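Local coordinates for sulfatase (Bacteroides fragilis CAG:558, PDB 6USS), which probably hydrolyses aryl sulfate esters as a calcium-dependent member of the sulfatase family from a gut bacterium, at residues A351-G354 with G355-P359. The protein carries 1 engineered substitution. Sequence-based numbering, arbitrary orientation.
Sequences AYEG and GVREP
Glu353 and Arg357 are joined by a buried salt bridge, with Glu353 OE1 2.8 Å from Arg357 NH2. The same oxygen takes a second bond from Arg357 NE at 3.0 Å; with OE1 alone shared by the two nitrogens, both bonds are weak in angle. OE1 approaches the guanidinium obliquely, and the carboxylate and guanidinium planes stand 88° apart. A bend at chi3 (-77°) brings NE and NH2 to OE1. Tyr83 OH also bonds OE1, while Lys450 forms a salt bridge with OE2.

Beneath this pair the backbone makes one short helical turn. Glu353 O accepts from both Arg357 N (2.8 Å) and Val356 N (3.2 Å). Tyr352 O accepts from Gly355 N at 2.9 Å, and a water links Gly354 O to Arg357 O.

Packing is slight by comparison: Val356 CG2 lies 3.5 Å from Tyr352 O and loosely against the glutamate side chain. Farther out, Tyr352 OH reaches Glu461, and Arg357 makes a cation-pi contact with Trp46.

Gly355, in the turn, lies about 10 Å from the bound calcium ion. Flanked by Arg357 and Lys450, the buried carboxylate is probably held ionised, and its pairing with Arg357 ties the turn to strand 357-363.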
ATOM      1  N   ALA A 351     -28.545  11.777  18.283  1.00 17.75           N
ATOM      2  CA  ALA A 351     -29.317  10.795  17.542  1.00 19.40           C
ATOM      3  C   ALA A 351     -30.468  11.434  16.777  1.00 22.08           C
ATOM      4  O   ALA A 351     -31.100  10.753  15.958  1.00 19.51           O
ATOM      5  CB  ALA A 351     -29.831   9.712  18.491  1.00 20.64           C
ATOM      6  N   TYR A 352     -30.743  12.719  17.020  1.00 17.39           N
ATOM      7  CA  TYR A 352     -31.715  13.464  16.236  1.00 16.20           C
ATOM      8  C   TYR A 352     -31.253  13.570  14.780  1.00 20.32           C
ATOM      9  O   TYR A 352     -30.090  13.313  14.450  1.00 22.76           O
ATOM     10  CB  TYR A 352     -31.919  14.858  16.838  1.00 19.86           C
ATOM     11  CG  TYR A 352     -32.699  14.853  18.136  1.00 21.20           C
ATOM     12  CD1 TYR A 352     -33.413  13.725  18.519  1.00 22.47           C
ATOM     13  CD2 TYR A 352     -32.707  15.959  18.990  1.00 20.45           C
ATOM     14  CE1 TYR A 352     -34.126  13.690  19.710  1.00 20.87           C
ATOM     15  CE2 TYR A 352     -33.423  15.936  20.183  1.00 18.85           C
ATOM     16  CZ  TYR A 352     -34.133  14.791  20.533  1.00 23.01           C
ATOM     17  OH  TYR A 352     -34.855  14.728  21.704  1.00 21.96           O
ATOM     18  N   GLU A 353     -32.180  13.972  13.894  1.00 22.52           N
ATOM     19  CA  GLU A 353     -31.862  14.036  12.463  1.00 18.55           C
ATOM     20  C   GLU A 353     -30.702  14.980  12.173  1.00 19.66           C
ATOM     21  O   GLU A 353     -29.973  14.790  11.191  1.00 19.81           O
ATOM     22  CB  GLU A 353     -33.087  14.469  11.662  1.00 18.07           C
ATOM     23  CG  GLU A 353     -34.259  13.507  11.767  1.00 19.79           C
ATOM     24  CD  GLU A 353     -34.056  12.235  10.941  1.00 23.41           C
ATOM     25  OE1 GLU A 353     -34.252  12.281   9.697  1.00 23.53           O
ATOM     26  OE2 GLU A 353     -33.700  11.199  11.543  1.00 18.88           O
ATOM     27  N   GLY A 354     -30.523  16.009  13.003  1.00 19.44           N
ATOM     28  CA  GLY A 354     -29.426  16.933  12.797  1.00 20.26           C
ATOM     29  C   GLY A 354     -28.070  16.268  12.922  1.00 23.44           C
ATOM     30  O   GLY A 354     -27.090  16.748  12.346  1.00 20.91           O
ATOM     31  N   GLY A 355     -27.993  15.160  13.669  1.00 19.39           N
ATOM     32  CA  GLY A 355     -26.750  14.430  13.822  1.00 18.22           C
ATOM     33  C   GLY A 355     -26.486  13.374  12.763  1.00 20.48           C
ATOM     34  O   GLY A 355     -25.339  12.949  12.597  1.00 20.48           O
ATOM     35  N   VAL A 356     -27.519  12.931  12.042  1.00 19.94           N
ATOM     36  CA  VAL A 356     -27.387  11.744  11.198  1.00 19.48           C
ATOM     37  C   VAL A 356     -27.886  11.933   9.768  1.00 22.33           C
ATOM     38  O   VAL A 356     -27.497  11.148   8.882  1.00 22.22           O
ATOM     39  CB  VAL A 356     -28.088  10.529  11.851  1.00 18.65           C
ATOM     40  CG1 VAL A 356     -27.385  10.143  13.139  1.00 14.84           C
ATOM     41  CG2 VAL A 356     -29.571  10.818  12.091  1.00 16.71           C
ATOM     42  N   ARG A 357     -28.724  12.921   9.441  1.00 24.27           N
ATOM     43  CA  ARG A 357     -29.168  13.099   8.061  1.00 19.77           C
ATOM     44  C   ARG A 357     -28.135  13.915   7.284  1.00 16.21           C
ATOM     45  O   ARG A 357     -27.877  15.073   7.619  1.00 14.19           O
ATOM     46  CB  ARG A 357     -30.542  13.761   8.001  1.00 17.02           C
ATOM     47  CG  ARG A 357     -31.302  13.326   6.752  1.00 24.50           C
ATOM     48  CD  ARG A 357     -32.463  14.239   6.403  1.00 21.50           C
ATOM     49  NE  ARG A 357     -33.610  13.989   7.258  1.00 24.98           N
ATOM     50  CZ  ARG A 357     -34.835  13.726   6.810  1.00 29.12           C
ATOM     51  NH1 ARG A 357     -35.065  13.682   5.501  1.00 26.23           N
ATOM     52  NH2 ARG A 357     -35.829  13.510   7.675  1.00 24.25           N
ATOM     53  N   GLU A 358     -27.563  13.308   6.210  1.00 15.58           N
ATOM     54  CA  GLU A 358     -26.416  13.800   5.453  1.00 17.82           C
ATOM     55  C   GLU A 358     -26.786  14.197   4.025  1.00 15.29           C
ATOM     56  O   GLU A 358     -27.665  13.592   3.411  1.00 18.33           O
ATOM     57  CB  GLU A 358     -25.323  12.723   5.390  1.00 18.40           C
ATOM     58  CG  GLU A 358     -24.864  12.223   6.741  1.00 17.60           C
ATOM     59  CD  GLU A 358     -24.586  13.373   7.685  1.00 21.79           C
ATOM     60  OE1 GLU A 358     -25.169  13.376   8.791  1.00 16.07           O
ATOM     61  OE2 GLU A 358     -23.803  14.280   7.303  1.00 18.55           O
ATOM     62  N   PRO A 359     -26.111  15.189   3.455  1.00 16.21           N
ATOM     63  CA  PRO A 359     -26.321  15.501   2.031  1.00 16.37           C
ATOM     64  C   PRO A 359     -25.633  14.473   1.147  1.00 19.21           C
ATOM     65  O   PRO A 359     -24.450  14.174   1.335  1.00 17.80           O
ATOM     66  CB  PRO A 359     -25.682  16.883   1.875  1.00 17.22           C
ATOM     67  CG  PRO A 359     -24.621  16.912   2.965  1.00 19.14           C
ATOM     68  CD  PRO A 359     -25.239  16.170   4.122  1.00 18.99           C
TER
HETATM   69  O   HOH W   1     -27.236  17.096   9.262  1.00 17.45           O